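Local coordinates for polysaccharide biosynthesis protein CapD (Bacillus thuringiensis HD-771, PDB 6BWC) that probably catalyses an early NADP-dependent dehydration of UDP-N-acetylglucosamine in the bacterial pathway to CMP-pseudaminic acid, at residues Y272-T277 against F313-N318; L198-F203 against P267-Y272. The protein carries 2 engineered substitutions. All coordinates share one frame; numbering follows the deposited sequence.

Contact 1 of 2, residues Y272-T277 against F313-N318. With UD1 (uridine-diphosphate-N-acetylglucosamine), chain O.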
loop_
_atom_site.group_PDB
_atom_site.type_symbol
_atom_site.label_atom_id
_atom_site.label_comp_id
_atom_site.label_asym_id
_atom_site.label_seq_id
_atom_site.Cartn_x
_atom_site.Cartn_y
_atom_site.Cartn_z
ATOM N N TYR C 272 1.091 -28.318 28.994
ATOM C CA TYR C 272 -0.322 -28.632 29.149
ATOM C C TYR C 272 -1.015 -27.520 28.381
ATOM O O TYR C 272 -0.350 -26.589 27.918
ATOM C CB TYR C 272 -0.721 -28.564 30.626
ATOM C CG TYR C 272 -0.258 -27.289 31.263
ATOM C CD1 TYR C 272 -1.073 -26.160 31.278
ATOM C CD2 TYR C 272 1.032 -27.189 31.786
ATOM C CE1 TYR C 272 -0.629 -24.967 31.819
ATOM C CE2 TYR C 272 1.489 -26.011 32.333
ATOM C CZ TYR C 272 0.659 -24.897 32.344
ATOM O OH TYR C 272 1.117 -23.719 32.898
ATOM N N GLU C 273 -2.333 -27.593 28.249
ATOM C CA GLU C 273 -3.098 -26.501 27.644
ATOM C C GLU C 273 -4.174 -26.105 28.633
ATOM O O GLU C 273 -4.232 -26.668 29.719
ATOM C CB GLU C 273 -3.667 -26.914 26.285
ATOM C CG GLU C 273 -2.614 -27.128 25.187
ATOM C CD GLU C 273 -1.954 -25.851 24.650
ATOM O OE1 GLU C 273 -2.262 -24.727 25.153
ATOM O OE2 GLU C 273 -1.124 -25.974 23.705
ATOM N N GLU C 274 -4.972 -25.095 28.290
ATOM C CA GLU C 274 -6.002 -24.558 29.182
ATOM C C GLU C 274 -7.224 -24.112 28.359
ATOM O O GLU C 274 -7.079 -23.577 27.270
ATOM C CB GLU C 274 -5.444 -23.376 30.014
ATOM C CG GLU C 274 -4.122 -23.634 30.753
ATOM C CD GLU C 274 -3.627 -22.433 31.556
ATOM O OE1 GLU C 274 -2.801 -21.647 31.042
ATOM O OE2 GLU C 274 -4.062 -22.259 32.712
ATOM N N LEU C 275 -8.419 -24.342 28.896
ATOM C CA LEU C 275 -9.679 -24.004 28.216
ATOM C C LEU C 275 -10.055 -22.536 28.423
ATOM O O LEU C 275 -10.815 -21.974 27.614
ATOM C CB LEU C 275 -10.831 -24.866 28.751
ATOM C CG LEU C 275 -10.670 -26.392 28.822
ATOM C CD1 LEU C 275 -11.827 -26.991 29.605
ATOM C CD2 LEU C 275 -10.547 -27.002 27.425
ATOM N N MET C 276 -9.571 -21.967 29.539
ATOM C CA MET C 276 -9.787 -20.556 29.928
ATOM C C MET C 276 -8.867 -20.132 31.081
ATOM O O MET C 276 -8.453 -20.941 31.900
ATOM C CB MET C 276 -11.251 -20.280 30.314
ATOM C CG MET C 276 -11.836 -21.188 31.379
ATOM S SD MET C 276 -13.632 -21.006 31.457
ATOM C CE MET C 276 -14.133 -22.664 31.832
ATOM N N THR C 277 -8.551 -18.849 31.139
ATOM C CA THR C 277 -7.882 -18.300 32.304
ATOM C C THR C 277 -8.777 -18.487 33.534
ATOM O O THR C 277 -9.996 -18.694 33.432
ATOM C CB THR C 277 -7.585 -16.800 32.119
ATOM O OG1 THR C 277 -8.781 -16.125 31.705
ATOM C CG2 THR C 277 -6.497 -16.596 31.066
ATOM N N PHE C 313 -8.755 -23.502 37.924
ATOM C CA PHE C 313 -7.823 -23.577 36.828
ATOM C C PHE C 313 -8.112 -24.839 36.026
ATOM O O PHE C 313 -7.765 -25.933 36.445
ATOM C CB PHE C 313 -6.384 -23.527 37.362
ATOM C CG PHE C 313 -6.100 -22.306 38.204
ATOM C CD1 PHE C 313 -5.540 -21.169 37.644
ATOM C CD2 PHE C 313 -6.428 -22.278 39.573
ATOM C CE1 PHE C 313 -5.293 -20.041 38.431
ATOM C CE2 PHE C 313 -6.198 -21.150 40.358
ATOM C CZ PHE C 313 -5.623 -20.033 39.787
ATOM N N TYR C 314 -8.760 -24.647 34.871
ATOM C CA TYR C 314 -9.103 -25.715 33.907
ATOM C C TYR C 314 -7.922 -26.044 32.992
ATOM O O TYR C 314 -7.873 -25.588 31.847
ATOM C CB TYR C 314 -10.332 -25.311 33.051
ATOM C CG TYR C 314 -11.633 -25.246 33.829
ATOM C CD1 TYR C 314 -12.575 -26.265 33.750
ATOM C CD2 TYR C 314 -11.917 -24.165 34.660
ATOM C CE1 TYR C 314 -13.765 -26.202 34.468
ATOM C CE2 TYR C 314 -13.097 -24.092 35.387
ATOM C CZ TYR C 314 -14.018 -25.110 35.287
ATOM O OH TYR C 314 -15.189 -25.031 36.009
ATOM N N ARG C 315 -6.985 -26.843 33.504
ATOM C CA ARG C 315 -5.821 -27.291 32.728
ATOM C C ARG C 315 -5.846 -28.761 32.412
ATOM O O ARG C 315 -6.514 -29.531 33.105
ATOM C CB ARG C 315 -4.530 -27.113 33.494
ATOM C CG ARG C 315 -4.408 -25.908 34.379
ATOM C CD ARG C 315 -3.020 -25.930 34.995
ATOM N NE ARG C 315 -2.704 -24.609 35.489
ATOM C CZ ARG C 315 -1.486 -24.112 35.607
ATOM N NH1 ARG C 315 -0.417 -24.841 35.284
ATOM N NH2 ARG C 315 -1.347 -22.869 36.062
ATOM N N SER C 316 -5.027 -29.135 31.423
ATOM C CA SER C 316 -4.814 -30.534 31.016
ATOM C C SER C 316 -3.923 -31.373 31.968
ATOM O O SER C 316 -4.060 -32.608 31.995
ATOM C CB SER C 316 -4.290 -30.625 29.554
ATOM O OG SER C 316 -2.893 -30.433 29.405
ATOM N N ASP C 317 -3.020 -30.725 32.719
ATOM C CA ASP C 317 -2.317 -31.396 33.832
ATOM C C ASP C 317 -3.130 -31.443 35.154
ATOM O O ASP C 317 -2.709 -32.130 36.101
ATOM C CB ASP C 317 -0.894 -30.829 34.068
ATOM C CG ASP C 317 -0.867 -29.336 34.491
ATOM O OD1 ASP C 317 0.253 -28.820 34.693
ATOM O OD2 ASP C 317 -1.909 -28.660 34.602
ATOM N N ASN C 318 -4.279 -30.750 35.195
ATOM C CA ASN C 318 -5.116 -30.578 36.392
ATOM C C ASN C 318 -6.461 -31.286 36.277
ATOM O O ASN C 318 -7.436 -30.911 36.942
ATOM C CB ASN C 318 -5.356 -29.081 36.619
ATOM C CG ASN C 318 -6.048 -28.781 37.940
ATOM O OD1 ASN C 318 -5.584 -29.192 39.003
ATOM N ND2 ASN C 318 -7.163 -28.062 37.884
HETATM C "C1'" UD1 O . -2.436 -28.462 17.875
HETATM C "C2'" UD1 O . -2.722 -27.394 16.833
HETATM C "C3'" UD1 O . -2.700 -25.993 17.442
HETATM C "C4'" UD1 O . -3.547 -25.906 18.708
HETATM C "C5'" UD1 O . -3.391 -27.139 19.620
HETATM C "C6'" UD1 O . -4.511 -27.158 20.668
HETATM C "C7'" UD1 O . -1.851 -28.314 14.722
HETATM C "C8'" UD1 O . -0.626 -28.433 13.837
HETATM N "N2'" UD1 O . -1.756 -27.467 15.751
HETATM O "O1'" UD1 O . -1.179 -28.214 18.485
HETATM O "O3'" UD1 O . -3.157 -25.052 16.450
HETATM O "O4'" UD1 O . -3.222 -24.744 19.448
HETATM O "O5'" UD1 O . -3.404 -28.379 18.881
HETATM O "O6'" UD1 O . -4.040 -27.623 21.937
HETATM O "O7'" UD1 O . -2.837 -29.018 14.507
HETATM N N1 UD1 O . 4.862 -34.170 19.267
HETATM C C2 UD1 O . 5.856 -35.195 19.273
HETATM N N3 UD1 O . 6.613 -35.392 18.181
HETATM C C4 UD1 O . 6.463 -34.644 17.070
HETATM C C5 UD1 O . 5.507 -33.660 17.018
HETATM C C6 UD1 O . 4.701 -33.447 18.125
HETATM O O2 UD1 O . 6.056 -35.905 20.274
HETATM O O4 UD1 O . 7.160 -34.837 16.062
HETATM C C1B UD1 O . 4.024 -33.904 20.455
HETATM C C2B UD1 O . 3.898 -32.433 20.856
HETATM O "O2'" UD1 O . 4.943 -32.017 21.725
HETATM C C3B UD1 O . 2.518 -32.336 21.477
HETATM C C4B UD1 O . 1.756 -33.412 20.734
HETATM O O4B UD1 O . 2.709 -34.303 20.156
HETATM O O3B UD1 O . 2.462 -32.647 22.874
HETATM C C5B UD1 O . 0.857 -32.866 19.636
HETATM O O5B UD1 O . 1.559 -32.185 18.585
HETATM P PA UD1 O . 0.634 -31.688 17.369
HETATM O O1A UD1 O . 1.433 -31.266 16.160
HETATM O O2A UD1 O . -0.525 -32.660 17.123
HETATM O O3A UD1 O . -0.271 -30.486 17.954
HETATM P PB UD1 O . -0.077 -29.299 19.038
HETATM O O1B UD1 O . 1.261 -28.622 18.824
HETATM O O2B UD1 O . -0.437 -29.676 20.470
#
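Glu274 and Arg315 form a single antiparallel beta bridge as a non-hydrogen-bonded pair, flanked by backbone bonds from Ser316 N to Glu273 O (3.1 Å) and from Leu275 N to Tyr314 O (3.2 Å). Ser316 adds a side-chain grip: its OG accepts from Glu273 N at 3.1 Å, while that hydroxyl also hydrogen-bonds to Ser201 of the strand 201-205. One serine thus holds both backbone polar atoms of Glu273. The Glu273 side chain turns the other way, and Glu273 CG comes within 3.6 Å of O6' on the sugar of bound UDP-N-acetylglucosamine. At one end of the bridge the Tyr272 ring has its CG between the backbone N and carbonyl carbon (chi1 50°), and there the Asp317 carboxylate lies over one face, the two planes 17° apart. The Arg315 guanidinium meets the same ring obliquely near its hydroxyl end, without a hydrogen bond. Glu274 runs alongside Arg315, but OE2 is 3.9 Å from NE and well out of the guanidinium plane; its OE1 has Lys270 as salt-bridge partner. At the other end, Met276 CE sits over the centre of the Tyr314 ring, 3.9 Å from its centroid, in a CH-pi contact, and Leu275 CD1 packs on Tyr314 CB. Directed bonds therefore hold the two backbones together and probably help place Glu273 beside the sugar, whereas the Glu274-Arg315 link is purely electrostatic and probably weak.

Contact 2 of 2, residues L198-F203 against P267-Y272. With UD1 (uridine-diphosphate-N-acetylglucosamine), chain O.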
loop_
_atom_site.group_PDB
_atom_site.type_symbol
_atom_site.label_atom_id
_atom_site.label_comp_id
_atom_site.label_asym_id
_atom_site.label_seq_id
_atom_site.Cartn_x
_atom_site.Cartn_y
_atom_site.Cartn_z
ATOM N N LEU C 198 7.367 -36.865 26.830
ATOM C CA LEU C 198 6.220 -37.760 27.063
ATOM C C LEU C 198 5.284 -37.275 28.159
ATOM O O LEU C 198 4.079 -37.531 28.129
ATOM C CB LEU C 198 6.700 -39.185 27.368
ATOM C CG LEU C 198 7.432 -39.851 26.202
ATOM C CD1 LEU C 198 8.180 -41.111 26.624
ATOM C CD2 LEU C 198 6.460 -40.132 25.062
ATOM N N SER C 199 5.846 -36.534 29.100
ATOM C CA SER C 199 5.084 -35.911 30.188
ATOM C C SER C 199 4.021 -34.883 29.790
ATOM O O SER C 199 3.229 -34.478 30.638
ATOM C CB SER C 199 6.054 -35.243 31.173
ATOM O OG SER C 199 5.712 -33.887 31.358
ATOM N N MET C 200 4.043 -34.405 28.547
ATOM C CA MET C 200 3.066 -33.418 28.076
ATOM C C MET C 200 1.657 -34.033 28.031
ATOM O O MET C 200 1.481 -35.217 27.698
ATOM C CB MET C 200 3.439 -32.899 26.674
ATOM C CG MET C 200 4.720 -32.089 26.581
ATOM S SD MET C 200 5.361 -32.161 24.897
ATOM C CE MET C 200 5.448 -30.415 24.552
ATOM N N SER C 201 0.670 -33.220 28.372
ATOM C CA SER C 201 -0.718 -33.625 28.383
ATOM C C SER C 201 -1.427 -32.653 27.452
ATOM O O SER C 201 -0.902 -31.567 27.214
ATOM C CB SER C 201 -1.264 -33.561 29.820
ATOM O OG SER C 201 -1.259 -32.231 30.352
ATOM N N ARG C 202 -2.592 -33.026 26.918
ATOM C CA ARG C 202 -3.308 -32.184 25.951
ATOM C C ARG C 202 -4.813 -32.432 25.977
ATOM O O ARG C 202 -5.242 -33.593 26.025
ATOM C CB ARG C 202 -2.804 -32.484 24.525
ATOM C CG ARG C 202 -1.412 -31.965 24.125
ATOM C CD ARG C 202 -1.434 -30.487 23.760
ATOM N NE ARG C 202 -0.129 -30.013 23.283
ATOM C CZ ARG C 202 0.869 -29.571 24.052
ATOM N NH1 ARG C 202 0.760 -29.527 25.376
ATOM N NH2 ARG C 202 2.002 -29.175 23.491
ATOM N N PHE C 203 -5.616 -31.365 25.918
ATOM C CA PHE C 203 -7.060 -31.502 25.618
ATOM C C PHE C 203 -7.220 -31.889 24.153
ATOM O O PHE C 203 -6.658 -31.220 23.297
ATOM C CB PHE C 203 -7.809 -30.191 25.843
ATOM C CG PHE C 203 -8.128 -29.899 27.278
ATOM C CD1 PHE C 203 -7.413 -28.948 27.995
ATOM C CD2 PHE C 203 -9.173 -30.560 27.913
ATOM C CE1 PHE C 203 -7.725 -28.674 29.319
ATOM C CE2 PHE C 203 -9.488 -30.288 29.236
ATOM C CZ PHE C 203 -8.769 -29.343 29.934
ATOM N N PRO C 267 10.528 -25.037 19.999
ATOM C CA PRO C 267 10.441 -23.702 20.635
ATOM C C PRO C 267 9.019 -23.227 20.879
ATOM O O PRO C 267 8.168 -23.438 20.030
ATOM C CB PRO C 267 11.143 -22.783 19.637
ATOM C CG PRO C 267 12.114 -23.691 18.965
ATOM C CD PRO C 267 11.412 -25.014 18.822
ATOM N N GLY C 268 8.766 -22.646 22.048
ATOM C CA GLY C 268 7.452 -22.094 22.385
ATOM C C GLY C 268 6.406 -23.090 22.875
ATOM O O GLY C 268 5.399 -22.666 23.438
ATOM N N GLU C 269 6.624 -24.396 22.673
ATOM C CA GLU C 269 5.668 -25.436 23.104
ATOM C C GLU C 269 5.329 -25.324 24.594
ATOM O O GLU C 269 6.204 -25.101 25.414
ATOM C CB GLU C 269 6.199 -26.863 22.825
ATOM C CG GLU C 269 6.056 -27.336 21.381
ATOM C CD GLU C 269 6.359 -28.829 21.195
ATOM O OE1 GLU C 269 7.533 -29.219 21.378
ATOM O OE2 GLU C 269 5.435 -29.616 20.844
ATOM N N LYS C 270 4.047 -25.491 24.905
ATOM C CA LYS C 270 3.507 -25.534 26.270
ATOM C C LYS C 270 3.375 -26.995 26.729
ATOM O O LYS C 270 3.200 -27.903 25.903
ATOM C CB LYS C 270 2.117 -24.877 26.279
ATOM C CG LYS C 270 1.696 -24.169 27.553
ATOM C CD LYS C 270 0.377 -23.459 27.302
ATOM C CE LYS C 270 -0.177 -22.892 28.577
ATOM N NZ LYS C 270 -1.430 -22.176 28.278
ATOM N N MET C 271 3.424 -27.200 28.045
ATOM C CA MET C 271 3.432 -28.552 28.635
ATOM C C MET C 271 2.057 -29.178 28.706
ATOM O O MET C 271 1.898 -30.380 28.502
ATOM C CB MET C 271 4.056 -28.538 30.045
ATOM C CG MET C 271 5.577 -28.536 30.053
ATOM S SD MET C 271 6.230 -29.932 29.106
ATOM C CE MET C 271 7.849 -29.285 28.799
ATOM N N TYR C 272 1.091 -28.318 28.994
ATOM C CA TYR C 272 -0.322 -28.632 29.149
ATOM C C TYR C 272 -1.015 -27.520 28.381
ATOM O O TYR C 272 -0.350 -26.589 27.918
ATOM C CB TYR C 272 -0.721 -28.564 30.626
ATOM C CG TYR C 272 -0.258 -27.289 31.263
ATOM C CD1 TYR C 272 -1.073 -26.160 31.278
ATOM C CD2 TYR C 272 1.032 -27.189 31.786
ATOM C CE1 TYR C 272 -0.629 -24.967 31.819
ATOM C CE2 TYR C 272 1.489 -26.011 32.333
ATOM C CZ TYR C 272 0.659 -24.897 32.344
ATOM O OH TYR C 272 1.117 -23.719 32.898
HETATM C "C1'" UD1 O . -2.436 -28.462 17.875
HETATM C "C2'" UD1 O . -2.722 -27.394 16.833
HETATM C "C3'" UD1 O . -2.700 -25.993 17.442
HETATM C "C4'" UD1 O . -3.547 -25.906 18.708
HETATM C "C5'" UD1 O . -3.391 -27.139 19.620
HETATM C "C6'" UD1 O . -4.511 -27.158 20.668
HETATM C "C7'" UD1 O . -1.851 -28.314 14.722
HETATM C "C8'" UD1 O . -0.626 -28.433 13.837
HETATM N "N2'" UD1 O . -1.756 -27.467 15.751
HETATM O "O1'" UD1 O . -1.179 -28.214 18.485
HETATM O "O3'" UD1 O . -3.157 -25.052 16.450
HETATM O "O4'" UD1 O . -3.222 -24.744 19.448
HETATM O "O5'" UD1 O . -3.404 -28.379 18.881
HETATM O "O6'" UD1 O . -4.040 -27.623 21.937
HETATM O "O7'" UD1 O . -2.837 -29.018 14.507
HETATM N N1 UD1 O . 4.862 -34.170 19.267
HETATM C C2 UD1 O . 5.856 -35.195 19.273
HETATM N N3 UD1 O . 6.613 -35.392 18.181
HETATM C C4 UD1 O . 6.463 -34.644 17.070
HETATM C C5 UD1 O . 5.507 -33.660 17.018
HETATM C C6 UD1 O . 4.701 -33.447 18.125
HETATM O O2 UD1 O . 6.056 -35.905 20.274
HETATM O O4 UD1 O . 7.160 -34.837 16.062
HETATM C C1B UD1 O . 4.024 -33.904 20.455
HETATM C C2B UD1 O . 3.898 -32.433 20.856
HETATM O "O2'" UD1 O . 4.943 -32.017 21.725
HETATM C C3B UD1 O . 2.518 -32.336 21.477
HETATM C C4B UD1 O . 1.756 -33.412 20.734
HETATM O O4B UD1 O . 2.709 -34.303 20.156
HETATM O O3B UD1 O . 2.462 -32.647 22.874
HETATM C C5B UD1 O . 0.857 -32.866 19.636
HETATM O O5B UD1 O . 1.559 -32.185 18.585
HETATM P PA UD1 O . 0.634 -31.688 17.369
HETATM O O1A UD1 O . 1.433 -31.266 16.160
HETATM O O2A UD1 O . -0.525 -32.660 17.123
HETATM O O3A UD1 O . -0.271 -30.486 17.954
HETATM P PB UD1 O . -0.077 -29.299 19.038
HETATM O O1B UD1 O . 1.261 -28.622 18.824
HETATM O O2B UD1 O . -0.437 -29.676 20.470
#
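Lys270 O is gripped end-on by Arg202, whose NH1 and NH2 both donate to it at 3.0 Å with the oxygen close to the guanidinium plane. This joins the strand 201-205 to the loop 267-272 in the UDP-sugar pocket of a short-chain dehydrogenase, a Rossmann-type fold. The bend of the arginine at chi2 (-79°) helps bring the group back along its own strand, where NH1 also bonds to Ser201 O. From the remaining edge NE donates to the diphosphate oxygen O2B of the ligand at 2.8 Å, and ribose O3B lies over one guanidinium face, offset toward the rim. With Lys270 O and O2B both near the plane of the guanidinium group, and Ser201 O as a further acceptor, its rotation is probably fixed with NE turned to the phosphate. A backbone bond from Ser201 N to Met271 O, 3.1 Å, ties down the next residue of the loop. Met200 and Met271 cross at about a right angle, CG of the former meeting SD of the latter at 3.6 Å. The end of Met200 continues to the ribose, its CE also touching the Glu269 carboxylate. That carboxylate takes the ribose hydroxyl itself: O2' of the ligand donates to Glu269 OE2 at 2.6 Å.

How the contacts relate
The two contacts follow one another along a single loop: 267-272 lies against the strand-bearing segment 198-203, then 272-277 pairs with 313-318, and Tyr272 belongs to both. They also meet through the two serine hydroxyls at their junction. Both are partly buried, about 17 Å from the chain centre to their own centres, but contact 1 has an exposed residue among those that touch. Contact 2 grips the nucleotide's ribose and diphosphate through charged side chains, and its segments share a single backbone bond besides an arginine on a carbonyl. Contact 1 touches only the sugar end and has two backbone bonds flanking a beta bridge, with aromatic rings and a long salt bridge.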